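Local coordinates for uncharacterized protein RPA4348 (Rhodopseudomonas palustris, PDB 3DM8), which is of unknown function but belongs to the SnoaL-like, NTF2-type family and may be an isomerase, at residues G80-L92 / I101-N113. Residues are numbered along the deposited sequence; the frame is centred on the assembly and turned at random. Where two conformers were deposited one is given.
Sequences GIDSAASMVRYSL and ISVRMALFTQFQN
Over one face of the Tyr90 ring sits the methyl of Met105: CE lies 3.5 Å from the ring centroid and 9° off its normal, a CH-pi contact, with SD farther above in a Met-aromatic arrangement. A bend at chi3 (-69°) turns this methyl toward strand 83-92. The ring of Tyr72 meets Tyr90 with planes at about 75°, and Leu13 of helix 5-19 also touches it. Replacing Tyr90 by an alanine is likely to remove the aromatic surface under Met105 CE and open a gap beside Leu13 and Tyr72. On the other sheet face, Arg89 CD is 4.2 Å above the Arg104 guanidinium plane, toward its rim, while Ser102 OG lies at the edge of the Arg89 guanidinium, in plane. Glu75 OE2 salt-bridges Arg104 NH2 and reaches Arg89 NE only at long, weak range, probably offsetting both charges; Arg104 also makes a cation-pi contact with Tyr38 of the second subunit. Eleven backbone hydrogen bonds, such as Thr109 N to Ala84 O (2.8 Å), join the strands into a long antiparallel hairpin of the NTF2-like sheet. The chemistry thus differs by face: mainly apolar toward helices 5-19 and 125-133, mixed apolar and charged toward the second subunit.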
ATOM      1  N   GLY A  80      12.924   4.801  -9.348  1.00 11.64           N
ATOM      2  CA  GLY A  80      13.334   6.042  -9.995  1.00 10.90           C
ATOM      3  C   GLY A  80      14.721   6.453  -9.491  1.00 12.32           C
ATOM      4  O   GLY A  80      15.354   5.726  -8.737  1.00 12.34           O
ATOM      5  N   ILE A  81      15.203   7.618  -9.906  1.00 13.07           N
ATOM      6  CA  ILE A  81      16.556   8.027  -9.546  1.00 13.74           C
ATOM      7  C   ILE A  81      16.696   8.173  -8.017  1.00 16.97           C
ATOM      8  O   ILE A  81      17.631   7.602  -7.394  1.00 20.22           O
ATOM      9  CB  ILE A  81      16.986   9.312 -10.283  1.00 12.49           C
ATOM     10  CG1 ILE A  81      17.068   8.984 -11.771  1.00 10.61           C
ATOM     11  CG2 ILE A  81      18.373   9.790  -9.753  1.00 12.22           C
ATOM     12  CD1 ILE A  81      17.414  10.146 -12.691  1.00 12.97           C
ATOM     13  N   ASP A  82      15.821   8.950  -7.415  1.00 16.81           N
ATOM     14  CA  ASP A  82      16.006   9.256  -5.958  1.00 17.10           C
ATOM     15  C   ASP A  82      14.739   8.834  -5.233  1.00 16.20           C
ATOM     16  O   ASP A  82      14.291   9.451  -4.266  1.00 15.34           O
ATOM     17  CB  ASP A  82      16.274  10.767  -5.759  1.00 17.67           C
ATOM     18  CG  ASP A  82      17.706  11.190  -6.098  1.00 22.20           C
ATOM     19  OD1 ASP A  82      18.663  10.481  -5.685  1.00 25.31           O
ATOM     20  OD2 ASP A  82      17.879  12.277  -6.739  1.00 25.11           O
ATOM     21  N   SER A  83      14.125   7.785  -5.758  1.00 14.85           N
ATOM     22  CA  SER A  83      12.817   7.384  -5.280  1.00 14.77           C
ATOM     23  C   SER A  83      12.446   5.963  -5.663  1.00 13.61           C
ATOM     24  O   SER A  83      12.980   5.374  -6.575  1.00 12.75           O
ATOM     25  CB  SER A  83      11.737   8.374  -5.760  1.00 15.71           C
ATOM     26  OG  SER A  83      11.615   8.451  -7.171  1.00 19.18           O
ATOM     27  N   ALA A  84      11.536   5.386  -4.924  1.00 11.75           N
ATOM     28  CA  ALA A  84      11.091   4.044  -5.276  1.00 12.12           C
ATOM     29  C   ALA A  84       9.742   3.759  -4.657  1.00 13.43           C
ATOM     30  O   ALA A  84       9.386   4.345  -3.628  1.00 12.59           O
ATOM     31  CB  ALA A  84      12.114   2.995  -4.834  1.00 12.49           C
ATOM     32  N   ALA A  85       9.015   2.850  -5.300  1.00 13.83           N
ATOM     33  CA  ALA A  85       7.794   2.256  -4.705  1.00 14.53           C
ATOM     34  C   ALA A  85       7.857   0.757  -4.836  1.00 14.66           C
ATOM     35  O   ALA A  85       8.346   0.206  -5.834  1.00 16.30           O
ATOM     36  CB  ALA A  85       6.525   2.805  -5.391  1.00 15.39           C
ATOM     37  N   SER A  86       7.433   0.066  -3.796  1.00 14.30           N
ATOM     38  CA  SER A  86       7.374  -1.362  -3.916  0.50 14.90           C
ATOM     39  C   SER A  86       6.414  -2.035  -3.009  1.00 15.10           C
ATOM     40  O   SER A  86       5.963  -1.479  -2.017  1.00 14.97           O
ATOM     41  CB  SER A  86       8.753  -1.948  -3.748  0.50 16.01           C
ATOM     42  OG  SER A  86       9.251  -1.712  -2.430  0.50 18.28           O
ATOM     43  N   MET A  87       6.067  -3.210  -3.453  1.00 13.90           N
ATOM     44  CA  MET A  87       5.166  -4.087  -2.754  1.00 15.26           C
ATOM     45  C   MET A  87       5.910  -5.337  -2.348  1.00 16.84           C
ATOM     46  O   MET A  87       6.458  -6.028  -3.194  1.00 16.65           O
ATOM     47  CB  MET A  87       4.056  -4.507  -3.653  1.00 15.79           C
ATOM     48  CG  MET A  87       3.227  -5.441  -2.883  1.00 22.52           C
ATOM     49  SD  MET A  87       1.758  -4.491  -2.515  1.00 37.67           S
ATOM     50  CE  MET A  87       0.938  -5.181  -3.866  1.00 22.90           C
ATOM     51  N   VAL A  88       5.920  -5.626  -1.050  1.00 15.99           N
ATOM     52  CA  VAL A  88       6.648  -6.768  -0.532  0.50 16.85           C
ATOM     53  C   VAL A  88       5.879  -7.453   0.573  1.00 16.69           C
ATOM     54  O   VAL A  88       5.120  -6.819   1.304  1.00 16.35           O
ATOM     55  CB  VAL A  88       8.051  -6.365  -0.025  0.50 16.73           C
ATOM     56  CG1 VAL A  88       8.725  -5.402  -1.004  0.50 16.84           C
ATOM     57  CG2 VAL A  88       8.010  -5.763   1.390  0.50 17.51           C
ATOM     58  N   ARG A  89       6.091  -8.749   0.652  1.00 18.03           N
ATOM     59  CA  ARG A  89       5.517  -9.597   1.699  1.00 18.73           C
ATOM     60  C   ARG A  89       6.638 -10.143   2.589  1.00 18.00           C
ATOM     61  O   ARG A  89       7.665 -10.607   2.132  1.00 17.88           O
ATOM     62  CB  ARG A  89       4.746 -10.748   1.104  1.00 21.07           C
ATOM     63  CG  ARG A  89       3.410 -10.938   1.754  1.00 27.31           C
ATOM     64  CD  ARG A  89       2.920 -12.319   1.642  1.00 33.17           C
ATOM     65  NE  ARG A  89       3.528 -13.029   0.536  1.00 37.86           N
ATOM     66  CZ  ARG A  89       3.898 -14.296   0.648  1.00 40.47           C
ATOM     67  NH1 ARG A  89       3.712 -14.913   1.809  1.00 41.53           N
ATOM     68  NH2 ARG A  89       4.438 -14.939  -0.380  1.00 43.42           N
ATOM     69  N   TYR A  90       6.431  -9.959   3.867  1.00 16.23           N
ATOM     70  CA  TYR A  90       7.351 -10.441   4.915  1.00 15.62           C
ATOM     71  C   TYR A  90       6.683 -11.639   5.566  1.00 13.99           C
ATOM     72  O   TYR A  90       5.527 -11.559   6.000  1.00 11.59           O
ATOM     73  CB  TYR A  90       7.513  -9.416   6.033  1.00 17.40           C
ATOM     74  CG  TYR A  90       8.567  -8.331   5.948  1.00 21.45           C
ATOM     75  CD1 TYR A  90       8.865  -7.565   7.088  1.00 26.35           C
ATOM     76  CD2 TYR A  90       9.224  -8.049   4.781  1.00 25.33           C
ATOM     77  CE1 TYR A  90       9.824  -6.544   7.047  1.00 29.86           C
ATOM     78  CE2 TYR A  90      10.192  -7.028   4.718  1.00 29.03           C
ATOM     79  CZ  TYR A  90      10.479  -6.283   5.851  1.00 29.64           C
ATOM     80  OH  TYR A  90      11.436  -5.295   5.799  1.00 33.60           O
ATOM     81  N   SER A  91       7.456 -12.710   5.750  1.00 13.00           N
ATOM     82  CA  SER A  91       7.023 -13.819   6.608  1.00 13.19           C
ATOM     83  C   SER A  91       7.847 -13.751   7.862  1.00 12.97           C
ATOM     84  O   SER A  91       9.061 -13.780   7.814  1.00 14.29           O
ATOM     85  CB  SER A  91       7.208 -15.194   5.959  1.00 11.74           C
ATOM     86  OG  SER A  91       6.653 -15.207   4.656  1.00 14.07           O
ATOM     87  N   LEU A  92       7.160 -13.617   8.967  1.00 13.21           N
ATOM     88  CA  LEU A  92       7.841 -13.501  10.238  1.00 14.18           C
ATOM     89  C   LEU A  92       7.274 -14.291  11.354  1.00 14.75           C
ATOM     90  O   LEU A  92       6.155 -14.836  11.310  1.00 14.11           O
ATOM     91  CB  LEU A  92       7.980 -12.054  10.646  1.00 14.52           C
ATOM     92  CG  LEU A  92       6.630 -11.385  10.853  1.00 14.90           C
ATOM     93  CD1 LEU A  92       6.070 -11.604  12.292  1.00 21.10           C
ATOM     94  CD2 LEU A  92       6.713  -9.863  10.395  1.00 17.17           C
ATOM     95  N   ILE A 101       3.404 -14.834  11.260  1.00 18.13           N
ATOM     96  CA  ILE A 101       2.624 -13.771  10.715  1.00 18.55           C
ATOM     97  C   ILE A 101       3.178 -13.420   9.348  1.00 17.65           C
ATOM     98  O   ILE A 101       4.361 -13.367   9.171  1.00 16.69           O
ATOM     99  CB  ILE A 101       2.644 -12.535  11.635  1.00 18.48           C
ATOM    100  CG1 ILE A 101       2.016 -12.863  13.000  1.00 22.62           C
ATOM    101  CG2 ILE A 101       1.962 -11.326  10.907  1.00 20.40           C
ATOM    102  CD1 ILE A 101       2.218 -11.762  14.022  1.00 24.03           C
ATOM    103  N   SER A 102       2.281 -13.259   8.395  1.00 18.04           N
ATOM    104  CA  SER A 102       2.648 -12.758   7.039  1.00 17.79           C
ATOM    105  C   SER A 102       2.099 -11.356   6.889  1.00 18.42           C
ATOM    106  O   SER A 102       0.940 -11.095   7.246  1.00 20.09           O
ATOM    107  CB  SER A 102       2.109 -13.736   5.985  1.00 18.83           C
ATOM    108  OG  SER A 102       2.168 -13.226   4.666  1.00 21.73           O
ATOM    109  N   VAL A 103       2.927 -10.440   6.402  1.00 17.02           N
ATOM    110  CA  VAL A 103       2.573  -9.020   6.279  1.00 18.75           C
ATOM    111  C   VAL A 103       2.799  -8.560   4.855  1.00 17.36           C
ATOM    112  O   VAL A 103       3.898  -8.699   4.345  1.00 15.88           O
ATOM    113  CB  VAL A 103       3.443  -8.168   7.215  1.00 19.49           C
ATOM    114  CG1 VAL A 103       3.000  -6.721   7.189  1.00 23.15           C
ATOM    115  CG2 VAL A 103       3.355  -8.702   8.653  1.00 23.41           C
ATOM    116  N   ARG A 104       1.753  -8.026   4.217  1.00 15.75           N
ATOM    117  CA  ARG A 104       1.906  -7.478   2.897  1.00 16.40           C
ATOM    118  C   ARG A 104       1.910  -5.947   2.973  1.00 14.82           C
ATOM    119  O   ARG A 104       1.009  -5.339   3.563  1.00 13.54           O
ATOM    120  CB  ARG A 104       0.768  -7.910   1.990  1.00 17.69           C
ATOM    121  CG  ARG A 104       0.991  -7.388   0.645  1.00 18.96           C
ATOM    122  CD  ARG A 104      -0.069  -7.813  -0.315  1.00 25.76           C
ATOM    123  NE  ARG A 104       0.349  -9.019  -1.048  1.00 26.64           N
ATOM    124  CZ  ARG A 104      -0.151 -10.227  -0.850  1.00 25.14           C
ATOM    125  NH1 ARG A 104      -1.038 -10.474   0.106  1.00 27.34           N
ATOM    126  NH2 ARG A 104       0.303 -11.224  -1.578  1.00 29.23           N
ATOM    127  N   MET A 105       2.945  -5.343   2.412  1.00 13.71           N
ATOM    128  CA  MET A 105       3.171  -3.908   2.586  1.00 13.86           C
ATOM    129  C   MET A 105       3.448  -3.249   1.235  1.00 13.49           C
ATOM    130  O   MET A 105       3.984  -3.872   0.340  1.00 15.15           O
ATOM    131  CB  MET A 105       4.347  -3.640   3.522  1.00 16.74           C
ATOM    132  CG  MET A 105       4.334  -4.380   4.833  1.00 21.87           C
ATOM    133  SD  MET A 105       5.984  -4.287   5.654  1.00 30.22           S
ATOM    134  CE  MET A 105       6.966  -5.305   4.573  1.00 30.23           C
ATOM    135  N   ALA A 106       3.068  -1.982   1.142  1.00 12.21           N
ATOM    136  CA  ALA A 106       3.413  -1.110   0.029  1.00 11.68           C
ATOM    137  C   ALA A 106       4.193   0.067   0.590  1.00 13.65           C
ATOM    138  O   ALA A 106       3.740   0.743   1.524  1.00 12.89           O
ATOM    139  CB  ALA A 106       2.149  -0.622  -0.675  1.00 13.09           C
ATOM    140  N   LEU A 107       5.375   0.267   0.028  1.00 13.07           N
ATOM    141  CA  LEU A 107       6.400   1.201   0.524  1.00 15.21           C
ATOM    142  C   LEU A 107       6.723   2.243  -0.558  1.00 14.23           C
ATOM    143  O   LEU A 107       7.002   1.896  -1.689  1.00 15.11           O
ATOM    144  CB  LEU A 107       7.658   0.346   0.844  1.00 16.84           C
ATOM    145  CG  LEU A 107       8.908   1.030   1.310  1.00 22.08           C
ATOM    146  CD1 LEU A 107       8.638   1.505   2.739  1.00 27.47           C
ATOM    147  CD2 LEU A 107      10.074   0.043   1.256  1.00 25.71           C
ATOM    148  N   PHE A 108       6.647   3.518  -0.196  1.00 14.61           N
ATOM    149  CA  PHE A 108       7.101   4.612  -1.020  1.00 12.94           C
ATOM    150  C   PHE A 108       8.206   5.343  -0.339  1.00 12.86           C
ATOM    151  O   PHE A 108       8.045   5.786   0.810  1.00 13.43           O
ATOM    152  CB  PHE A 108       5.957   5.594  -1.323  1.00 14.74           C
ATOM    153  CG  PHE A 108       4.804   4.971  -2.093  1.00 15.31           C
ATOM    154  CD1 PHE A 108       3.937   4.082  -1.481  1.00 18.39           C
ATOM    155  CD2 PHE A 108       4.621   5.283  -3.408  1.00 16.17           C
ATOM    156  CE1 PHE A 108       2.899   3.515  -2.208  1.00 19.03           C
ATOM    157  CE2 PHE A 108       3.595   4.696  -4.139  1.00 19.69           C
ATOM    158  CZ  PHE A 108       2.736   3.818  -3.494  1.00 18.38           C
ATOM    159  N   THR A 109       9.349   5.460  -1.035  1.00 11.52           N
ATOM    160  CA  THR A 109      10.536   6.050  -0.449  1.00 12.21           C
ATOM    161  C   THR A 109      11.134   7.147  -1.332  1.00 12.30           C
ATOM    162  O   THR A 109      11.052   7.114  -2.544  1.00 11.94           O
ATOM    163  CB  THR A 109      11.642   4.970  -0.246  1.00 13.08           C
ATOM    164  OG1 THR A 109      11.802   4.261  -1.442  1.00 13.23           O
ATOM    165  CG2 THR A 109      11.234   3.945   0.779  1.00 13.34           C
ATOM    166  N   GLN A 110      11.697   8.122  -0.663  1.00 12.59           N
ATOM    167  CA  GLN A 110      12.448   9.174  -1.295  1.00 13.70           C
ATOM    168  C   GLN A 110      13.835   9.232  -0.653  1.00 13.67           C
ATOM    169  O   GLN A 110      13.986   8.999   0.552  1.00 13.22           O
ATOM    170  CB  GLN A 110      11.730  10.540  -1.107  1.00 15.69           C
ATOM    171  CG  GLN A 110      10.309  10.660  -1.706  1.00 18.22           C
ATOM    172  CD  GLN A 110      10.233  10.816  -3.217  1.00 25.50           C
ATOM    173  OE1 GLN A 110      11.179  11.297  -3.894  1.00 30.62           O
ATOM    174  NE2 GLN A 110       9.072  10.447  -3.770  1.00 28.16           N
ATOM    175  N   PHE A 111      14.833   9.557  -1.468  1.00 13.76           N
ATOM    176  CA  PHE A 111      16.210   9.648  -1.027  1.00 13.34           C
ATOM    177  C   PHE A 111      16.865  10.930  -1.511  1.00 15.10           C
ATOM    178  O   PHE A 111      16.497  11.504  -2.547  1.00 13.50           O
ATOM    179  CB  PHE A 111      17.039   8.477  -1.549  1.00 15.16           C
ATOM    180  CG  PHE A 111      16.503   7.138  -1.202  1.00 12.11           C
ATOM    181  CD1 PHE A 111      15.541   6.521  -1.999  1.00 14.61           C
ATOM    182  CD2 PHE A 111      17.005   6.456  -0.100  1.00 14.23           C
ATOM    183  CE1 PHE A 111      15.040   5.275  -1.681  1.00 15.59           C
ATOM    184  CE2 PHE A 111      16.478   5.195   0.240  1.00 16.44           C
ATOM    185  CZ  PHE A 111      15.507   4.628  -0.523  1.00 14.64           C
ATOM    186  N   GLN A 112      17.850  11.349  -0.736  1.00 15.54           N
ATOM    187  CA  GLN A 112      18.678  12.471  -1.100  1.00 17.57           C
ATOM    188  C   GLN A 112      20.062  12.201  -0.590  1.00 17.63           C
ATOM    189  O   GLN A 112      20.270  11.891   0.584  1.00 16.96           O
ATOM    190  CB  GLN A 112      18.129  13.756  -0.512  1.00 18.07           C
ATOM    191  CG  GLN A 112      16.809  14.163  -1.083  1.00 20.69           C
ATOM    192  N   ASN A 113      20.990  12.262  -1.513  1.00 19.34           N
ATOM    193  CA  ASN A 113      22.381  12.155  -1.174  1.00 20.76           C
ATOM    194  C   ASN A 113      22.612  10.838  -0.488  1.00 19.46           C
ATOM    195  O   ASN A 113      23.467  10.706   0.383  1.00 19.92           O
ATOM    196  CB  ASN A 113      22.777  13.288  -0.256  1.00 20.58           C
ATOM    197  CG  ASN A 113      22.898  14.597  -0.985  1.00 23.52           C
ATOM    198  OD1 ASN A 113      23.482  14.675  -2.074  1.00 27.08           O
ATOM    199  ND2 ASN A 113      22.356  15.644  -0.381  1.00 24.20           N
TER